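Ferric vibriobactin ABC transporter, periplasmic ferric vibriobactin-binding protein (Vibrio cholerae, PDB 3R5T) binds iron-loaded vibriobactin in the periplasm and probably hands this siderophore complex to an ABC transporter for iron uptake. Local coordinates at residues L37-A42 / D271-R276; D159-R164 / R284-E289; Q241-D246 / P253-K258; S81-Q86 / Q108-T113. All coordinates share one frame; numbering follows the deposited sequence.

Contact 1 (L37-A42 / D271-R276)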
loop_
_atom_site.group_PDB
_atom_site.type_symbol
_atom_site.label_atom_id
_atom_site.label_comp_id
_atom_site.label_asym_id
_atom_site.label_seq_id
_atom_site.Cartn_x
_atom_site.Cartn_y
_atom_site.Cartn_z
ATOM N N LEU A 37 -5.763 8.772 2.476
ATOM C CA LEU A 37 -6.544 9.915 2.943
ATOM C C LEU A 37 -5.631 11.141 3.091
ATOM O O LEU A 37 -5.969 12.246 2.644
ATOM C CB LEU A 37 -7.279 9.607 4.253
ATOM C CG LEU A 37 -8.445 8.624 4.105
ATOM C CD1 LEU A 37 -8.828 8.058 5.449
ATOM C CD2 LEU A 37 -9.648 9.277 3.464
ATOM N N LEU A 38 -4.468 10.956 3.710
ATOM C CA LEU A 38 -3.515 12.067 3.815
ATOM C C LEU A 38 -3.018 12.563 2.444
ATOM O O LEU A 38 -2.820 13.769 2.237
ATOM C CB LEU A 38 -2.337 11.654 4.706
ATOM C CG LEU A 38 -2.701 11.432 6.181
ATOM C CD1 LEU A 38 -1.599 10.704 6.927
ATOM C CD2 LEU A 38 -3.040 12.752 6.861
ATOM N N ALA A 39 -2.830 11.624 1.520
ATOM C CA ALA A 39 -2.323 11.929 0.189
ATOM C C ALA A 39 -3.215 12.926 -0.548
ATOM O O ALA A 39 -2.716 13.800 -1.247
ATOM C CB ALA A 39 -2.195 10.632 -0.623
ATOM N N ILE A 40 -4.528 12.789 -0.386
ATOM C CA ILE A 40 -5.478 13.678 -1.058
ATOM C C ILE A 40 -5.960 14.821 -0.178
ATOM O O ILE A 40 -6.925 15.510 -0.527
ATOM C CB ILE A 40 -6.685 12.915 -1.645
ATOM C CG1 ILE A 40 -7.537 12.289 -0.532
ATOM C CG2 ILE A 40 -6.197 11.831 -2.622
ATOM C CD1 ILE A 40 -8.877 11.709 -1.044
ATOM N N ASP A 41 -5.273 15.026 0.944
ATOM C CA ASP A 41 -5.618 16.086 1.893
ATOM C C ASP A 41 -7.044 15.982 2.415
ATOM O O ASP A 41 -7.705 16.994 2.643
ATOM C CB ASP A 41 -5.401 17.464 1.269
ATOM C CG ASP A 41 -3.951 17.750 0.980
ATOM O OD1 ASP A 41 -3.083 17.273 1.739
ATOM O OD2 ASP A 41 -3.676 18.445 -0.018
ATOM N N ALA A 42 -7.528 14.762 2.612
ATOM C CA ALA A 42 -8.854 14.593 3.193
ATOM C C ALA A 42 -8.782 14.903 4.690
ATOM O O ALA A 42 -7.750 14.693 5.329
ATOM C CB ALA A 42 -9.365 13.179 2.976
ATOM N N ASP A 271 1.449 3.942 -0.516
ATOM C CA ASP A 271 0.639 5.145 -0.594
ATOM C C ASP A 271 1.519 6.174 -1.309
ATOM O O ASP A 271 2.651 5.873 -1.676
ATOM C CB ASP A 271 0.188 5.580 0.813
ATOM C CG ASP A 271 1.330 5.661 1.772
ATOM O OD1 ASP A 271 1.290 4.974 2.816
ATOM O OD2 ASP A 271 2.271 6.431 1.483
ATOM N N LEU A 272 1.017 7.380 -1.519
ATOM C CA LEU A 272 1.795 8.405 -2.206
ATOM C C LEU A 272 3.173 8.583 -1.569
ATOM O O LEU A 272 4.178 8.722 -2.270
ATOM C CB LEU A 272 1.055 9.730 -2.157
ATOM C CG LEU A 272 1.854 10.923 -2.679
ATOM C CD1 LEU A 272 2.240 10.789 -4.160
ATOM C CD2 LEU A 272 1.056 12.212 -2.431
ATOM N N PHE A 273 3.218 8.550 -0.237
ATOM C CA PHE A 273 4.450 8.836 0.469
ATOM C C PHE A 273 5.466 7.718 0.347
ATOM O O PHE A 273 6.638 7.972 0.031
ATOM C CB PHE A 273 4.113 9.205 1.913
ATOM C CG PHE A 273 3.046 10.256 1.983
ATOM C CD1 PHE A 273 1.732 9.926 2.265
ATOM C CD2 PHE A 273 3.353 11.568 1.663
ATOM C CE1 PHE A 273 0.749 10.915 2.284
ATOM C CE2 PHE A 273 2.377 12.551 1.681
ATOM C CZ PHE A 273 1.078 12.224 1.990
ATOM N N SER A 274 5.048 6.477 0.556
ATOM C CA SER A 274 6.005 5.387 0.377
ATOM C C SER A 274 6.342 5.181 -1.099
ATOM O O SER A 274 7.462 4.779 -1.417
ATOM C CB SER A 274 5.521 4.078 1.003
ATOM O OG SER A 274 4.229 3.721 0.554
ATOM N N ALA A 275 5.387 5.465 -1.983
ATOM C CA ALA A 275 5.632 5.361 -3.422
ATOM C C ALA A 275 6.745 6.322 -3.839
ATOM O O ALA A 275 7.645 5.955 -4.602
ATOM C CB ALA A 275 4.341 5.641 -4.224
ATOM N N ARG A 276 6.693 7.550 -3.332
ATOM C CA ARG A 276 7.773 8.498 -3.603
ATOM C C ARG A 276 9.120 7.966 -3.117
ATOM O O ARG A 276 10.124 8.068 -3.825
ATOM C CB ARG A 276 7.497 9.835 -2.929
ATOM C CG ARG A 276 6.527 10.718 -3.672
ATOM C CD ARG A 276 6.237 11.972 -2.869
ATOM N NE ARG A 276 5.320 12.833 -3.602
ATOM C CZ ARG A 276 4.555 13.765 -3.045
ATOM N NH1 ARG A 276 4.587 13.965 -1.732
ATOM N NH2 ARG A 276 3.752 14.497 -3.804
#
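A39 and L272 bring the two backbones together, with 5.9 Å between A39 CA and L272 CA. Residues 37-42 are the end of helix 31-39, and residues 271-276 are the start of helix 272-286. The first helix stops in a Schellman motif: D41 has positive phi, A42 N bonds to L37 O, and D41 N bonds to L38 O. The second opens with a capping box of D271 and S274. S274 N meets D271 OD2 at 2.9 Å, from above the carboxylate plane. D271 N returns a bond to S274 OG at 3.0 Å. After strand 260-264 of the mixed sheet, helix 272-286 brings the chain back against helix 31-39, which follows strand 26-28 of the parallel sheet. The small A39 is consistent with this close approach. Its CB lies 3.7 Å from L272 CB. F273 turns a ring edge to the backbone, so that F273 CE1 is 3.7 Å from A39 N. With CG beside its own backbone N (chi1 -50°), F273 places the ring rim at A39 and L38. There L38 CB approaches F273 CE1 obliquely, at 4.0 Å. L272 also packs on W123, T143 and F147, while R66 forms a salt bridge to D41.

Contact 2 (D159-R164 / R284-E289)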
loop_
_atom_site.group_PDB
_atom_site.type_symbol
_atom_site.label_atom_id
_atom_site.label_comp_id
_atom_site.label_asym_id
_atom_site.label_seq_id
_atom_site.Cartn_x
_atom_site.Cartn_y
_atom_site.Cartn_z
ATOM N N ASP A 159 17.733 3.041 -16.026
ATOM C CA ASP A 159 18.353 1.950 -16.755
ATOM C C ASP A 159 18.194 0.685 -15.921
ATOM O O ASP A 159 19.097 0.305 -15.179
ATOM C CB ASP A 159 19.834 2.240 -17.017
ATOM C CG ASP A 159 20.049 3.244 -18.141
ATOM O OD1 ASP A 159 21.127 3.875 -18.172
ATOM O OD2 ASP A 159 19.150 3.405 -18.994
ATOM N N LEU A 160 17.028 0.055 -16.035
ATOM C CA LEU A 160 16.727 -1.139 -15.261
ATOM C C LEU A 160 17.490 -2.346 -15.781
ATOM O O LEU A 160 17.863 -2.395 -16.957
ATOM C CB LEU A 160 15.228 -1.429 -15.304
ATOM C CG LEU A 160 14.319 -0.377 -14.666
ATOM C CD1 LEU A 160 12.870 -0.600 -15.099
ATOM C CD2 LEU A 160 14.464 -0.392 -13.134
ATOM N N PRO A 161 17.716 -3.336 -14.905
ATOM C CA PRO A 161 18.342 -4.584 -15.342
ATOM C C PRO A 161 17.500 -5.212 -16.441
ATOM O O PRO A 161 16.290 -4.989 -16.494
ATOM C CB PRO A 161 18.301 -5.456 -14.075
ATOM C CG PRO A 161 18.219 -4.486 -12.956
ATOM C CD PRO A 161 17.359 -3.375 -13.474
ATOM N N LYS A 162 18.135 -5.983 -17.316
ATOM C CA LYS A 162 17.406 -6.683 -18.361
ATOM C C LYS A 162 16.461 -7.713 -17.760
ATOM O O LYS A 162 16.734 -8.266 -16.693
ATOM C CB LYS A 162 18.380 -7.363 -19.323
ATOM C CG LYS A 162 19.435 -6.424 -19.875
ATOM C CD LYS A 162 18.796 -5.183 -20.483
ATOM C CE LYS A 162 19.851 -4.201 -20.974
ATOM N NZ LYS A 162 19.236 -2.985 -21.583
ATOM N N GLY A 163 15.346 -7.956 -18.436
ATOM C CA GLY A 163 14.433 -9.012 -18.034
ATOM C C GLY A 163 13.323 -8.534 -17.119
ATOM O O GLY A 163 12.764 -7.461 -17.323
ATOM N N ARG A 164 13.013 -9.337 -16.103
ATOM C CA ARG A 164 11.870 -9.079 -15.243
ATOM C C ARG A 164 12.278 -9.032 -13.781
ATOM O O ARG A 164 13.410 -9.371 -13.433
ATOM C CB ARG A 164 10.822 -10.176 -15.416
ATOM C CG ARG A 164 10.451 -10.431 -16.877
ATOM C CD ARG A 164 9.306 -11.425 -16.968
ATOM N NE ARG A 164 9.705 -12.764 -16.549
ATOM C CZ ARG A 164 8.844 -13.689 -16.135
ATOM N NH1 ARG A 164 9.277 -14.884 -15.763
ATOM N NH2 ARG A 164 7.548 -13.412 -16.093
ATOM N N ARG A 284 18.063 6.591 -7.578
ATOM C CA ARG A 284 19.409 6.557 -7.020
ATOM C C ARG A 284 20.208 5.369 -7.534
ATOM O O ARG A 284 21.408 5.493 -7.801
ATOM C CB ARG A 284 19.362 6.518 -5.488
ATOM C CG ARG A 284 18.994 7.841 -4.840
ATOM C CD ARG A 284 18.984 7.738 -3.318
ATOM N NE ARG A 284 18.114 8.755 -2.742
ATOM C CZ ARG A 284 16.961 8.505 -2.132
ATOM N NH1 ARG A 284 16.534 7.255 -1.969
ATOM N NH2 ARG A 284 16.249 9.514 -1.658
ATOM N N ARG A 285 19.564 4.213 -7.661
ATOM C CA ARG A 285 20.298 3.026 -8.088
ATOM C C ARG A 285 20.402 2.859 -9.597
ATOM O O ARG A 285 21.432 2.408 -10.092
ATOM C CB ARG A 285 19.751 1.734 -7.468
ATOM C CG ARG A 285 20.635 0.534 -7.827
ATOM C CD ARG A 285 20.243 -0.740 -7.118
ATOM N NE ARG A 285 20.815 -0.853 -5.778
ATOM C CZ ARG A 285 22.029 -1.323 -5.489
ATOM N NH1 ARG A 285 22.871 -1.714 -6.436
ATOM N NH2 ARG A 285 22.404 -1.390 -4.222
ATOM N N PHE A 286 19.343 3.209 -10.321
ATOM C CA PHE A 286 19.271 2.885 -11.750
ATOM C C PHE A 286 19.369 4.073 -12.714
ATOM O O PHE A 286 19.429 3.875 -13.920
ATOM C CB PHE A 286 18.018 2.051 -12.057
ATOM C CG PHE A 286 17.950 0.744 -11.304
ATOM C CD1 PHE A 286 16.948 0.521 -10.369
ATOM C CD2 PHE A 286 18.885 -0.260 -11.530
ATOM C CE1 PHE A 286 16.886 -0.677 -9.667
ATOM C CE2 PHE A 286 18.818 -1.462 -10.835
ATOM C CZ PHE A 286 17.819 -1.666 -9.907
ATOM N N ALA A 287 19.391 5.295 -12.193
ATOM C CA ALA A 287 19.557 6.476 -13.035
ATOM C C ALA A 287 20.944 7.076 -12.828
ATOM O O ALA A 287 21.577 6.853 -11.798
ATOM C CB ALA A 287 18.471 7.502 -12.744
ATOM N N GLY A 288 21.422 7.829 -13.810
ATOM C CA GLY A 288 22.758 8.391 -13.723
ATOM C C GLY A 288 22.767 9.686 -12.934
ATOM O O GLY A 288 22.098 9.808 -11.902
ATOM N N GLU A 289 23.535 10.652 -13.423
ATOM C CA GLU A 289 23.497 12.002 -12.881
ATOM C C GLU A 289 22.211 12.686 -13.320
ATOM O O GLU A 289 22.140 13.911 -13.404
ATOM C CB GLU A 289 24.717 12.807 -13.333
ATOM C CG GLU A 289 25.879 12.752 -12.355
ATOM C CD GLU A 289 26.190 11.340 -11.904
ATOM O OE1 GLU A 289 26.347 10.461 -12.778
ATOM O OE2 GLU A 289 26.276 11.109 -10.678
#
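D159 begins the contact through its backbone. D159 N donates to F286 O at 2.8 Å, with an N-H...O angle of 164°. The donor stands above the carbonyl plane, 39° out of it. F286 is the last helical residue of 272-286, so this bond ties the loop after helix 137-155 to a helix end. D159 O also lies close to the start of the F286 side chain, 3.7 Å from F286 CB. Next comes L160. It starts out away from the helix, but the branch returns. With CG beside the backbone N (chi1 -64°), L160 CD2 is brought over one face of the F286 ring, 4.3 Å from the ring centroid, as a CH-pi contact. The loop and helix end meet at the surface of the lobe that contains the mixed sheet with strand 165-169. P161 follows and meets another part of the same ring, with P161 CD 3.6 Å from F286 CE2. L160 and P161 each cross the phenyl group at about a right angle. Within the helix, R285 CG lies over the centre of a face of the F286 ring. Y261 adds an edge-to-face ring contact with F286, and P161 leans on Q259.

Contact 3 (Q241-D246 / P253-K258)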
loop_
_atom_site.group_PDB
_atom_site.type_symbol
_atom_site.label_atom_id
_atom_site.label_comp_id
_atom_site.label_asym_id
_atom_site.label_seq_id
_atom_site.Cartn_x
_atom_site.Cartn_y
_atom_site.Cartn_z
ATOM N N GLN A 241 20.344 -8.486 2.320
ATOM C CA GLN A 241 21.487 -9.402 2.296
ATOM C C GLN A 241 21.117 -10.782 2.829
ATOM O O GLN A 241 21.689 -11.786 2.418
ATOM C CB GLN A 241 22.669 -8.831 3.080
ATOM C CG GLN A 241 23.266 -7.581 2.460
ATOM C CD GLN A 241 23.559 -7.745 0.981
ATOM O OE1 GLN A 241 24.260 -8.675 0.572
ATOM N NE2 GLN A 241 23.030 -6.837 0.167
ATOM N N ALA A 242 20.151 -10.838 3.736
ATOM C CA ALA A 242 19.766 -12.116 4.327
ATOM C C ALA A 242 19.141 -13.026 3.260
ATOM O O ALA A 242 19.400 -14.232 3.236
ATOM C CB ALA A 242 18.808 -11.904 5.489
ATOM N N PHE A 243 18.330 -12.435 2.384
ATOM C CA PHE A 243 17.756 -13.143 1.242
ATOM C C PHE A 243 18.869 -13.659 0.330
ATOM O O PHE A 243 18.906 -14.840 -0.017
ATOM C CB PHE A 243 16.823 -12.213 0.465
ATOM C CG PHE A 243 16.074 -12.883 -0.647
ATOM C CD1 PHE A 243 16.559 -12.866 -1.954
ATOM C CD2 PHE A 243 14.843 -13.487 -0.400
ATOM C CE1 PHE A 243 15.855 -13.462 -2.975
ATOM C CE2 PHE A 243 14.129 -14.080 -1.422
ATOM C CZ PHE A 243 14.629 -14.065 -2.724
ATOM N N LEU A 244 19.781 -12.766 -0.038
ATOM C CA LEU A 244 20.890 -13.093 -0.933
ATOM C C LEU A 244 21.739 -14.252 -0.429
ATOM O O LEU A 244 22.264 -15.037 -1.223
ATOM C CB LEU A 244 21.787 -11.875 -1.091
ATOM C CG LEU A 244 21.492 -10.872 -2.187
ATOM C CD1 LEU A 244 21.858 -9.474 -1.712
ATOM C CD2 LEU A 244 22.235 -11.251 -3.491
ATOM N N HIS A 245 21.886 -14.349 0.886
ATOM C CA HIS A 245 22.759 -15.360 1.476
ATOM C C HIS A 245 22.018 -16.585 1.998
ATOM O O HIS A 245 22.624 -17.462 2.601
ATOM C CB HIS A 245 23.636 -14.749 2.575
ATOM C CG HIS A 245 24.690 -13.826 2.050
ATOM N ND1 HIS A 245 24.536 -12.457 2.023
ATOM C CD2 HIS A 245 25.905 -14.078 1.506
ATOM C CE1 HIS A 245 25.612 -11.905 1.494
ATOM N NE2 HIS A 245 26.459 -12.866 1.172
ATOM N N ASP A 246 20.714 -16.653 1.758
ATOM C CA ASP A 246 19.946 -17.827 2.147
ATOM C C ASP A 246 20.414 -18.988 1.275
ATOM O O ASP A 246 20.193 -18.975 0.074
ATOM C CB ASP A 246 18.456 -17.563 1.934
ATOM C CG ASP A 246 17.584 -18.746 2.306
ATOM O OD1 ASP A 246 18.096 -19.879 2.383
ATOM O OD2 ASP A 246 16.369 -18.540 2.511
ATOM N N PRO A 253 17.894 -16.856 -10.107
ATOM C CA PRO A 253 18.527 -15.975 -11.088
ATOM C C PRO A 253 18.898 -14.607 -10.517
ATOM O O PRO A 253 19.974 -14.089 -10.827
ATOM C CB PRO A 253 17.461 -15.844 -12.184
ATOM C CG PRO A 253 16.655 -17.105 -12.067
ATOM C CD PRO A 253 16.638 -17.446 -10.603
ATOM N N SER A 254 18.037 -14.039 -9.674
ATOM C CA SER A 254 18.316 -12.723 -9.109
ATOM C C SER A 254 19.501 -12.739 -8.140
ATOM O O SER A 254 20.269 -11.777 -8.072
ATOM C CB SER A 254 17.059 -12.155 -8.450
ATOM O OG SER A 254 16.577 -13.038 -7.449
ATOM N N ILE A 255 19.649 -13.830 -7.391
ATOM C CA ILE A 255 20.814 -14.019 -6.523
ATOM C C ILE A 255 22.094 -14.305 -7.323
ATOM O O ILE A 255 23.150 -13.745 -7.040
ATOM C CB ILE A 255 20.555 -15.101 -5.450
ATOM C CG1 ILE A 255 19.535 -14.582 -4.434
ATOM C CG2 ILE A 255 21.842 -15.474 -4.750
ATOM C CD1 ILE A 255 19.115 -15.625 -3.404
ATOM N N GLN A 256 21.995 -15.155 -8.340
ATOM C CA GLN A 256 23.139 -15.412 -9.207
ATOM C C GLN A 256 23.667 -14.116 -9.824
ATOM O O GLN A 256 24.877 -13.906 -9.909
ATOM C CB GLN A 256 22.769 -16.421 -10.292
ATOM C CG GLN A 256 22.536 -17.823 -9.747
ATOM C CD GLN A 256 22.058 -18.793 -10.811
ATOM O OE1 GLN A 256 21.264 -18.436 -11.682
ATOM N NE2 GLN A 256 22.533 -20.032 -10.740
ATOM N N ARG A 257 22.756 -13.237 -10.233
ATOM C CA ARG A 257 23.147 -11.973 -10.848
ATOM C C ARG A 257 23.366 -10.859 -9.826
ATOM O O ARG A 257 23.682 -9.725 -10.196
ATOM C CB ARG A 257 22.109 -11.530 -11.877
ATOM C CG ARG A 257 21.873 -12.530 -12.995
ATOM C CD ARG A 257 20.634 -12.158 -13.800
ATOM N NE ARG A 257 20.496 -12.970 -15.007
ATOM C CZ ARG A 257 20.101 -14.240 -15.009
ATOM N NH1 ARG A 257 19.815 -14.850 -13.866
ATOM N NH2 ARG A 257 19.999 -14.902 -16.153
ATOM N N LYS A 258 23.203 -11.185 -8.546
ATOM C CA LYS A 258 23.325 -10.194 -7.486
ATOM C C LYS A 258 22.463 -8.980 -7.822
ATOM O O LYS A 258 22.924 -7.836 -7.831
ATOM C CB LYS A 258 24.785 -9.804 -7.250
ATOM C CG LYS A 258 25.585 -10.864 -6.502
ATOM C CD LYS A 258 26.968 -10.356 -6.129
ATOM C CE LYS A 258 27.763 -11.424 -5.406
ATOM N NZ LYS A 258 27.917 -12.645 -6.245
#
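I255 points from helix 253-256 at the end of helix 237-244, and its branches meet different parts of that end. The delta methyl goes to F243: I255 CD1 lies 3.9 Å from F243 CE1, in an oblique approach. The same methyl is 3.5 Å from F243 O. The gamma methyl goes to the next carbonyl, with I255 CG2 3.6 Å from L244 O. F243 has CG anti to its backbone N (chi1 -174°), which carries the ring round to the isoleucine although the side chain does not set out in that direction. L244 comes in by its end, with L244 CD2 4.4 Å from I255 CG1. L244 CD2 also reaches the backbone of K258, on the exposed side. The two short helices follow strand 229-233 and precede strand 260-264, so they form the helical part of a beta-alpha-beta crossover between these neighbouring parallel strands. V260 of strand 260-264 packs against F243, L244, S254 and I255. Y170 meets the F243 ring edge-to-face. Both helix ends carry a carbonyl with two donors. Q241 O accepts from H245 N and, at 3.0 Å, from H245 ND1, on opposite faces of its plane. P253 O likewise takes R257 N and R257 NH1 from opposite faces. K258, with positive phi, closes helix 253-256 in a Schellman motif. The F243 side chain is about 12 Å from the bound vibriobactin.

Contact 4 (S81-Q86 / Q108-T113)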
loop_
_atom_site.group_PDB
_atom_site.type_symbol
_atom_site.label_atom_id
_atom_site.label_comp_id
_atom_site.label_asym_id
_atom_site.label_seq_id
_atom_site.Cartn_x
_atom_site.Cartn_y
_atom_site.Cartn_z
ATOM N N SER A 81 -14.184 5.570 21.751
ATOM C CA SER A 81 -13.317 6.532 21.090
ATOM C C SER A 81 -13.956 7.045 19.802
ATOM O O SER A 81 -13.865 8.235 19.498
ATOM C CB SER A 81 -11.919 5.953 20.842
ATOM O OG SER A 81 -11.933 4.899 19.893
ATOM N N VAL A 82 -14.629 6.165 19.064
ATOM C CA VAL A 82 -15.315 6.605 17.836
ATOM C C VAL A 82 -16.426 7.615 18.165
ATOM O O VAL A 82 -16.520 8.666 17.532
ATOM C CB VAL A 82 -15.898 5.424 17.034
ATOM C CG1 VAL A 82 -16.554 5.939 15.743
ATOM C CG2 VAL A 82 -14.795 4.442 16.690
ATOM N N TYR A 83 -17.266 7.294 19.146
ATOM C CA TYR A 83 -18.321 8.206 19.584
ATOM C C TYR A 83 -17.740 9.568 19.963
ATOM O O TYR A 83 -18.256 10.611 19.551
ATOM C CB TYR A 83 -19.104 7.628 20.775
ATOM C CG TYR A 83 -20.202 6.655 20.398
ATOM C CD1 TYR A 83 -21.480 7.105 20.064
ATOM C CD2 TYR A 83 -19.966 5.287 20.375
ATOM C CE1 TYR A 83 -22.488 6.210 19.723
ATOM C CE2 TYR A 83 -20.958 4.390 20.031
ATOM C CZ TYR A 83 -22.213 4.854 19.693
ATOM O OH TYR A 83 -23.191 3.949 19.343
ATOM N N VAL A 84 -16.655 9.573 20.729
ATOM C CA VAL A 84 -16.126 10.844 21.224
ATOM C C VAL A 84 -15.538 11.703 20.100
ATOM O O VAL A 84 -15.634 12.928 20.136
ATOM C CB VAL A 84 -15.109 10.642 22.381
ATOM C CG1 VAL A 84 -14.463 11.964 22.764
ATOM C CG2 VAL A 84 -15.790 9.996 23.590
ATOM N N GLU A 85 -14.955 11.065 19.090
ATOM C CA GLU A 85 -14.415 11.807 17.955
ATOM C C GLU A 85 -15.512 12.459 17.107
ATOM O O GLU A 85 -15.230 13.370 16.324
ATOM C CB GLU A 85 -13.534 10.906 17.089
ATOM C CG GLU A 85 -12.228 10.493 17.756
ATOM C CD GLU A 85 -11.383 11.681 18.173
ATOM O OE1 GLU A 85 -11.039 11.779 19.374
ATOM O OE2 GLU A 85 -11.079 12.532 17.315
ATOM N N GLN A 86 -16.749 11.991 17.263
ATOM C CA GLN A 86 -17.891 12.487 16.481
ATOM C C GLN A 86 -17.595 12.622 14.989
ATOM O O GLN A 86 -17.684 13.717 14.416
ATOM C CB GLN A 86 -18.429 13.810 17.040
ATOM C CG GLN A 86 -18.988 13.693 18.453
ATOM C CD GLN A 86 -20.364 14.309 18.590
ATOM O OE1 GLN A 86 -21.218 14.150 17.713
ATOM N NE2 GLN A 86 -20.592 15.008 19.696
ATOM N N GLN A 108 -21.710 1.848 11.770
ATOM C CA GLN A 108 -22.737 2.557 11.008
ATOM C C GLN A 108 -23.781 3.189 11.931
ATOM O O GLN A 108 -24.436 4.161 11.559
ATOM C CB GLN A 108 -23.378 1.618 9.978
ATOM C CG GLN A 108 -24.514 2.228 9.151
ATOM C CD GLN A 108 -24.066 3.323 8.190
ATOM O OE1 GLN A 108 -23.008 3.240 7.550
ATOM N NE2 GLN A 108 -24.897 4.354 8.066
ATOM N N ALA A 109 -23.930 2.645 13.137
ATOM C CA ALA A 109 -24.829 3.229 14.130
ATOM C C ALA A 109 -24.324 4.591 14.582
ATOM O O ALA A 109 -25.090 5.398 15.123
ATOM C CB ALA A 109 -24.984 2.289 15.331
ATOM N N ILE A 110 -23.036 4.841 14.370
ATOM C CA ILE A 110 -22.390 6.076 14.800
ATOM C C ILE A 110 -22.307 7.135 13.708
ATOM O O ILE A 110 -22.585 8.307 13.950
ATOM C CB ILE A 110 -20.958 5.807 15.313
ATOM C CG1 ILE A 110 -20.961 4.660 16.331
ATOM C CG2 ILE A 110 -20.357 7.086 15.890
ATOM C CD1 ILE A 110 -19.580 4.295 16.871
ATOM N N ALA A 111 -21.919 6.708 12.511
ATOM C CA ALA A 111 -21.785 7.605 11.360
ATOM C C ALA A 111 -21.785 6.795 10.071
ATOM O O ALA A 111 -21.545 5.585 10.089
ATOM C CB ALA A 111 -20.495 8.432 11.468
ATOM N N PRO A 112 -22.026 7.462 8.932
ATOM C CA PRO A 112 -21.943 6.766 7.643
ATOM C C PRO A 112 -20.613 6.033 7.540
ATOM O O PRO A 112 -19.554 6.631 7.739
ATOM C CB PRO A 112 -22.009 7.906 6.626
ATOM C CG PRO A 112 -22.841 8.967 7.327
ATOM C CD PRO A 112 -22.411 8.881 8.778
ATOM N N THR A 113 -20.671 4.744 7.241
ATOM C CA THR A 113 -19.489 3.888 7.234
ATOM C C THR A 113 -19.311 3.259 5.855
ATOM O O THR A 113 -20.247 2.676 5.312
ATOM C CB THR A 113 -19.627 2.807 8.334
ATOM O OG1 THR A 113 -19.707 3.461 9.600
ATOM C CG2 THR A 113 -18.433 1.861 8.356
#
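I110 and the pair V82 and Y83 make this contact, and its tight part lies at the tip of the isoleucine. I110 CD1 is held between two neighbours on helix 79-85. It lies 3.4 Å from Y83 CE2 and 3.6 Å from V82 CG1. The methyl is over one face of the tyrosine ring, 3.9 Å from the ring centroid and 28° off the normal, a close CH-pi contact. I110 CG1 rests over the same ring toward its rim, 3.6 Å from Y83 CZ. The extended isoleucine, with CD1 anti to CA (chi2 179°), reaches across to the helix in this way. V82 turns CG1 anti to its backbone N (chi1 -178°), and this branch is the one that meets I110. Its CG1 is also 4.0 Å from I110 CG2.

The outer side is looser. Y83 is exposed, and its hydroxyl end reaches past the isoleucine, with Y83 OH 3.8 Å from I110 CG1. The loop holds its own shape behind I110: T113 N bonds to Q108 OE1 at 2.8 Å, and T113 OG1 donates to A111 O.

V82 is the buried end of the contact and packs on I90 of strand 89-93 and W72 of strand 69-73. Helix 79-85 with strand 89-93, and helix 104-108 with strand 113-116, are successive helix-strand units of the five-stranded parallel sheet. I110, in the loop before edge strand 113-116, joins the second unit to the helix of the first.

How the contacts relate
Contact 1 is the buried one, about 10 Å from the chain centre; contact 2 is at the surface, and contacts 3 and 4 are partly buried. Contacts 1 and 2 use the start and the end of helix 272-286, with centres about 25 Å apart. Contacts 3 and 4 lie on opposite sides of the chain centre, with centres about 49 Å apart, and each joins elements beside a different sheet. The chemistry differs as well. Contact 2 alone has a hydrogen bond between its segments. Contact 1 packs a small alanine against leucine and phenylalanine. Contacts 3 and 4 each depend on one isoleucine. In contact 3 its methyls meet backbone carbonyls and a phenylalanine; in contact 4 it makes a CH-pi contact over a tyrosine face.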